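Local coordinates for protein nucleoporin NUP82 (Chaetomium thermophilum, PDB 5CWW) that probably serves as a structural component of the nuclear pore complex and helps dock transport factors, here represented by its N-terminal beta-propeller domain, at residues Ala10-Pro24 and Arg65-Glu77. Numbering follows the deposited sequence.
Sequences AWLNEPAPGHKLFAP and RWGDLAQLKESWE
Trp11 and Trp76 bring the two backbones together at one end, their CA atoms 5.5 Å apart; Gly18 passes Leu72 midway, and Leu21 meets Arg65 at the other end. Residues 10-24, two short 3-10 turns joined by a loop, thus follow helix 69-77 backwards from its C-terminal end and continue onto strand 65-68. A CB on Gly18 would run into the carbonyl oxygen of Trp11 in its own segment, so the lack of a side chain lets this segment fold back on itself beside Leu72.

The two tryptophans clasp each other's segments. The Trp11 indole lies along the helix with Lys73 CG 3.8 Å from the centroid of its five-membered ring, only 9° off the normal, while Leu12 CG, of the same segment, lies against the other face toward its rim. With CG between backbone N and carbonyl carbon (chi1 53°), that ring reaches back as far as Leu69, its CZ3 standing 3.5 Å from Leu69 O. Trp76, its CG opposite the backbone N (chi1 -172°), swings out over residues 10-17: Ala16 CB sits 3.9 Å from the centroid of its six-membered ring and Trp11 CA lies over the five-membered one. Cutting Trp11 back to an alanine would probably leave the Lys73 methylenes without their aromatic surface and open a gap beside Leu69.

Deeper in, Leu21 and Leu72 meet tip to tip, CD1 to CD1 at a tight 3.5 Å, and Leu21 CD2 rests on the strand backbone. The extended Arg65 chain runs past the Lys20 and Leu21 carbonyls, its CD 3.3 Å from Lys20 O.

No clear hydrogen bond crosses the contact, so apolar and CH-pi packing chiefly holds the N-terminal segment against helix 69-77 and the inner blade strand leading into it.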
loop_
_atom_site.group_PDB
_atom_site.type_symbol
_atom_site.label_atom_id
_atom_site.label_comp_id
_atom_site.label_asym_id
_atom_site.label_seq_id
_atom_site.Cartn_x
_atom_site.Cartn_y
_atom_site.Cartn_z
ATOM N N ALA B 10 -29.721 -12.643 18.584
ATOM C CA ALA B 10 -31.056 -12.073 18.441
ATOM C C ALA B 10 -31.056 -10.552 18.563
ATOM O O ALA B 10 -31.894 -9.880 17.964
ATOM C CB ALA B 10 -31.992 -12.679 19.474
ATOM N N TRP B 11 -30.120 -10.011 19.338
ATOM C CA TRP B 11 -30.088 -8.573 19.596
ATOM C C TRP B 11 -29.410 -7.803 18.458
ATOM O O TRP B 11 -29.173 -6.600 18.572
ATOM C CB TRP B 11 -29.395 -8.275 20.933
ATOM C CG TRP B 11 -28.033 -8.876 21.093
ATOM C CD1 TRP B 11 -27.739 -10.120 21.568
ATOM C CD2 TRP B 11 -26.777 -8.253 20.798
ATOM N NE1 TRP B 11 -26.379 -10.315 21.579
ATOM C CE2 TRP B 11 -25.765 -9.182 21.111
ATOM C CE3 TRP B 11 -26.410 -7.000 20.295
ATOM C CZ2 TRP B 11 -24.412 -8.902 20.938
ATOM C CZ3 TRP B 11 -25.064 -6.723 20.123
ATOM C CH2 TRP B 11 -24.083 -7.669 20.443
ATOM N N LEU B 12 -29.108 -8.502 17.367
ATOM C CA LEU B 12 -28.604 -7.865 16.151
ATOM C C LEU B 12 -29.494 -8.206 14.956
ATOM O O LEU B 12 -29.233 -7.762 13.837
ATOM C CB LEU B 12 -27.159 -8.288 15.868
ATOM C CG LEU B 12 -26.071 -7.706 16.776
ATOM C CD1 LEU B 12 -24.711 -8.277 16.403
ATOM C CD2 LEU B 12 -26.040 -6.186 16.711
ATOM N N ASN B 13 -30.541 -8.991 15.200
ATOM C CA ASN B 13 -31.504 -9.339 14.161
ATOM C C ASN B 13 -32.840 -8.645 14.391
ATOM O O ASN B 13 -33.222 -8.377 15.528
ATOM C CB ASN B 13 -31.713 -10.854 14.105
ATOM C CG ASN B 13 -30.439 -11.609 13.776
ATOM O OD1 ASN B 13 -30.108 -12.600 14.427
ATOM N ND2 ASN B 13 -29.718 -11.147 12.760
ATOM N N GLU B 14 -33.540 -8.360 13.299
ATOM C CA GLU B 14 -34.848 -7.717 13.356
ATOM C C GLU B 14 -35.799 -8.518 14.252
ATOM O O GLU B 14 -35.744 -9.746 14.262
ATOM C CB GLU B 14 -35.419 -7.585 11.939
ATOM C CG GLU B 14 -36.497 -6.524 11.777
ATOM C CD GLU B 14 -36.885 -6.297 10.326
ATOM O OE1 GLU B 14 -37.930 -5.656 10.087
ATOM O OE2 GLU B 14 -36.146 -6.753 9.428
ATOM N N PRO B 15 -36.677 -7.834 15.009
ATOM C CA PRO B 15 -36.900 -6.388 15.112
ATOM C C PRO B 15 -36.074 -5.703 16.204
ATOM O O PRO B 15 -36.493 -4.668 16.722
ATOM C CB PRO B 15 -38.393 -6.308 15.433
ATOM C CG PRO B 15 -38.633 -7.509 16.277
ATOM C CD PRO B 15 -37.697 -8.584 15.767
ATOM N N ALA B 16 -34.916 -6.262 16.543
ATOM C CA ALA B 16 -34.049 -5.643 17.540
ATOM C C ALA B 16 -33.502 -4.319 17.014
ATOM O O ALA B 16 -33.323 -4.158 15.807
ATOM C CB ALA B 16 -32.909 -6.576 17.918
ATOM N N PRO B 17 -33.232 -3.365 17.918
ATOM C CA PRO B 17 -32.729 -2.051 17.499
ATOM C C PRO B 17 -31.337 -2.133 16.880
ATOM O O PRO B 17 -30.987 -1.301 16.043
ATOM C CB PRO B 17 -32.705 -1.251 18.803
ATOM C CG PRO B 17 -32.554 -2.274 19.868
ATOM C CD PRO B 17 -33.311 -3.477 19.386
ATOM N N GLY B 18 -30.556 -3.126 17.292
ATOM C CA GLY B 18 -29.208 -3.290 16.780
ATOM C C GLY B 18 -29.181 -3.597 15.293
ATOM O O GLY B 18 -28.199 -3.308 14.612
ATOM N N HIS B 19 -30.263 -4.179 14.788
ATOM C CA HIS B 19 -30.337 -4.567 13.383
ATOM C C HIS B 19 -30.411 -3.345 12.470
ATOM O O HIS B 19 -30.124 -3.437 11.276
ATOM C CB HIS B 19 -31.544 -5.474 13.137
ATOM C CG HIS B 19 -31.618 -6.011 11.742
ATOM N ND1 HIS B 19 -30.708 -6.917 11.242
ATOM C CD2 HIS B 19 -32.492 -5.763 10.736
ATOM C CE1 HIS B 19 -31.018 -7.206 9.991
ATOM N NE2 HIS B 19 -32.096 -6.520 9.659
ATOM N N LYS B 20 -30.794 -2.204 13.034
ATOM C CA LYS B 20 -30.912 -0.973 12.261
ATOM C C LYS B 20 -29.563 -0.542 11.695
ATOM O O LYS B 20 -29.500 0.165 10.689
ATOM C CB LYS B 20 -31.492 0.147 13.129
ATOM C CG LYS B 20 -32.932 -0.083 13.564
ATOM C CD LYS B 20 -33.467 1.100 14.357
ATOM C CE LYS B 20 -34.912 0.883 14.787
ATOM N NZ LYS B 20 -35.839 0.764 13.627
ATOM N N LEU B 21 -28.487 -0.971 12.345
ATOM C CA LEU B 21 -27.136 -0.647 11.902
ATOM C C LEU B 21 -26.811 -1.249 10.537
ATOM O O LEU B 21 -25.925 -0.759 9.835
ATOM C CB LEU B 21 -26.110 -1.136 12.929
ATOM C CG LEU B 21 -26.074 -0.392 14.264
ATOM C CD1 LEU B 21 -25.278 -1.179 15.288
ATOM C CD2 LEU B 21 -25.479 0.995 14.084
ATOM N N PHE B 22 -27.533 -2.303 10.165
ATOM C CA PHE B 22 -27.201 -3.085 8.978
ATOM C C PHE B 22 -28.298 -3.061 7.915
ATOM O O PHE B 22 -28.009 -3.110 6.721
ATOM C CB PHE B 22 -26.915 -4.532 9.385
ATOM C CG PHE B 22 -25.913 -4.657 10.496
ATOM C CD1 PHE B 22 -26.325 -4.652 11.819
ATOM C CD2 PHE B 22 -24.559 -4.767 10.220
ATOM C CE1 PHE B 22 -25.407 -4.763 12.847
ATOM C CE2 PHE B 22 -23.635 -4.878 11.244
ATOM C CZ PHE B 22 -24.060 -4.876 12.559
ATOM N N ALA B 23 -29.552 -2.986 8.350
ATOM C CA ALA B 23 -30.682 -3.024 7.424
ATOM C C ALA B 23 -30.754 -1.745 6.591
ATOM O O ALA B 23 -30.422 -0.672 7.085
ATOM C CB ALA B 23 -31.979 -3.229 8.185
ATOM N N PRO B 24 -31.213 -1.847 5.332
ATOM C CA PRO B 24 -31.314 -0.649 4.496
ATOM C C PRO B 24 -32.645 0.078 4.663
ATOM O O PRO B 24 -32.649 1.307 4.705
ATOM C CB PRO B 24 -31.173 -1.205 3.078
ATOM C CG PRO B 24 -31.632 -2.650 3.171
ATOM C CD PRO B 24 -31.729 -3.034 4.629
ATOM N N ARG B 65 -23.733 4.521 10.043
ATOM C CA ARG B 65 -24.599 4.180 11.166
ATOM C C ARG B 65 -23.763 3.845 12.396
ATOM O O ARG B 65 -22.964 2.909 12.390
ATOM C CB ARG B 65 -25.527 3.024 10.796
ATOM C CG ARG B 65 -26.414 3.361 9.612
ATOM C CD ARG B 65 -27.352 2.236 9.241
ATOM N NE ARG B 65 -28.235 2.633 8.148
ATOM C CZ ARG B 65 -28.780 1.794 7.272
ATOM N NH1 ARG B 65 -28.551 0.492 7.356
ATOM N NH2 ARG B 65 -29.569 2.259 6.315
ATOM N N TRP B 66 -23.956 4.642 13.441
ATOM C CA TRP B 66 -23.155 4.576 14.655
ATOM C C TRP B 66 -23.920 3.889 15.782
ATOM O O TRP B 66 -25.086 4.199 16.022
ATOM C CB TRP B 66 -22.754 5.994 15.067
ATOM C CG TRP B 66 -21.904 6.086 16.288
ATOM C CD1 TRP B 66 -20.995 5.172 16.732
ATOM C CD2 TRP B 66 -21.883 7.165 17.227
ATOM N NE1 TRP B 66 -20.406 5.617 17.891
ATOM C CE2 TRP B 66 -20.937 6.838 18.218
ATOM C CE3 TRP B 66 -22.576 8.377 17.328
ATOM C CZ2 TRP B 66 -20.664 7.678 19.294
ATOM C CZ3 TRP B 66 -22.304 9.209 18.397
ATOM C CH2 TRP B 66 -21.356 8.856 19.367
ATOM N N GLY B 67 -23.267 2.960 16.475
ATOM C CA GLY B 67 -23.910 2.261 17.572
ATOM C C GLY B 67 -22.962 1.566 18.534
ATOM O O GLY B 67 -21.877 1.129 18.150
ATOM N N ASP B 68 -23.387 1.470 19.792
ATOM C CA ASP B 68 -22.645 0.750 20.823
ATOM C C ASP B 68 -23.263 -0.632 21.013
ATOM O O ASP B 68 -24.435 -0.752 21.374
ATOM C CB ASP B 68 -22.657 1.532 22.141
ATOM C CG ASP B 68 -21.689 0.971 23.170
ATOM O OD1 ASP B 68 -21.629 -0.266 23.338
ATOM O OD2 ASP B 68 -20.982 1.774 23.817
ATOM N N LEU B 69 -22.470 -1.672 20.775
ATOM C CA LEU B 69 -22.960 -3.045 20.851
ATOM C C LEU B 69 -23.379 -3.434 22.264
ATOM O O LEU B 69 -24.262 -4.271 22.444
ATOM C CB LEU B 69 -21.893 -4.018 20.346
ATOM C CG LEU B 69 -21.463 -3.856 18.886
ATOM C CD1 LEU B 69 -20.387 -4.876 18.542
ATOM C CD2 LEU B 69 -22.649 -3.986 17.939
ATOM N N ALA B 70 -22.744 -2.827 23.264
ATOM C CA ALA B 70 -23.066 -3.116 24.657
ATOM C C ALA B 70 -24.486 -2.669 24.987
ATOM O O ALA B 70 -25.281 -3.440 25.524
ATOM C CB ALA B 70 -22.069 -2.442 25.587
ATOM N N GLN B 71 -24.796 -1.419 24.659
ATOM C CA GLN B 71 -26.107 -0.851 24.952
ATOM C C GLN B 71 -27.200 -1.531 24.129
ATOM O O GLN B 71 -28.281 -1.818 24.640
ATOM C CB GLN B 71 -26.108 0.657 24.691
ATOM C CG GLN B 71 -25.023 1.416 25.447
ATOM C CD GLN B 71 -25.021 2.904 25.145
ATOM O OE1 GLN B 71 -26.031 3.466 24.720
ATOM N NE2 GLN B 71 -23.881 3.552 25.361
ATOM N N LEU B 72 -26.915 -1.788 22.855
ATOM C CA LEU B 72 -27.879 -2.445 21.976
ATOM C C LEU B 72 -28.183 -3.862 22.455
ATOM O O LEU B 72 -29.298 -4.360 22.282
ATOM C CB LEU B 72 -27.361 -2.477 20.540
ATOM C CG LEU B 72 -27.271 -1.117 19.845
ATOM C CD1 LEU B 72 -26.399 -1.211 18.601
ATOM C CD2 LEU B 72 -28.657 -0.601 19.490
ATOM N N LYS B 73 -27.191 -4.507 23.058
ATOM C CA LYS B 73 -27.394 -5.823 23.647
ATOM C C LYS B 73 -28.312 -5.704 24.859
ATOM O O LYS B 73 -29.296 -6.434 24.981
ATOM C CB LYS B 73 -26.058 -6.453 24.053
ATOM C CG LYS B 73 -26.182 -7.858 24.634
ATOM C CD LYS B 73 -24.860 -8.347 25.203
ATOM C CE LYS B 73 -25.017 -9.700 25.883
ATOM N NZ LYS B 73 -23.795 -10.106 26.629
ATOM N N GLU B 74 -27.980 -4.773 25.748
ATOM C CA GLU B 74 -28.742 -4.564 26.973
ATOM C C GLU B 74 -30.186 -4.157 26.684
ATOM O O GLU B 74 -31.104 -4.555 27.399
ATOM C CB GLU B 74 -28.062 -3.501 27.841
ATOM C CG GLU B 74 -28.774 -3.215 29.159
ATOM C CD GLU B 74 -28.053 -2.178 30.000
ATOM O OE1 GLU B 74 -26.887 -1.857 29.688
ATOM O OE2 GLU B 74 -28.653 -1.679 30.974
ATOM N N SER B 75 -30.381 -3.359 25.639
ATOM C CA SER B 75 -31.715 -2.896 25.271
ATOM C C SER B 75 -32.621 -4.060 24.887
ATOM O O SER B 75 -33.824 -4.034 25.150
ATOM C CB SER B 75 -31.634 -1.897 24.117
ATOM O OG SER B 75 -30.873 -0.759 24.483
ATOM N N TRP B 76 -32.038 -5.081 24.267
ATOM C CA TRP B 76 -32.794 -6.257 23.852
ATOM C C TRP B 76 -32.936 -7.266 24.990
ATOM O O TRP B 76 -33.795 -8.146 24.945
ATOM C CB TRP B 76 -32.126 -6.921 22.644
ATOM C CG TRP B 76 -32.945 -8.029 22.054
ATOM C CD1 TRP B 76 -32.706 -9.369 22.156
ATOM C CD2 TRP B 76 -34.145 -7.894 21.282
ATOM N NE1 TRP B 76 -33.678 -10.076 21.491
ATOM C CE2 TRP B 76 -34.574 -9.195 20.946
ATOM C CE3 TRP B 76 -34.898 -6.801 20.840
ATOM C CZ2 TRP B 76 -35.720 -9.431 20.188
ATOM C CZ3 TRP B 76 -36.035 -7.039 20.088
ATOM C CH2 TRP B 76 -36.435 -8.343 19.770
ATOM N N GLU B 77 -32.085 -7.142 26.002
ATOM C CA GLU B 77 -32.146 -8.019 27.165
ATOM C C GLU B 77 -33.099 -7.466 28.220
ATOM O O GLU B 77 -33.723 -8.225 28.962
ATOM C CB GLU B 77 -30.750 -8.219 27.757
ATOM C CG GLU B 77 -29.857 -9.111 26.908
ATOM C CD GLU B 77 -28.507 -9.373 27.545
ATOM O OE1 GLU B 77 -28.009 -8.492 28.277
ATOM O OE2 GLU B 77 -27.947 -10.466 27.315
#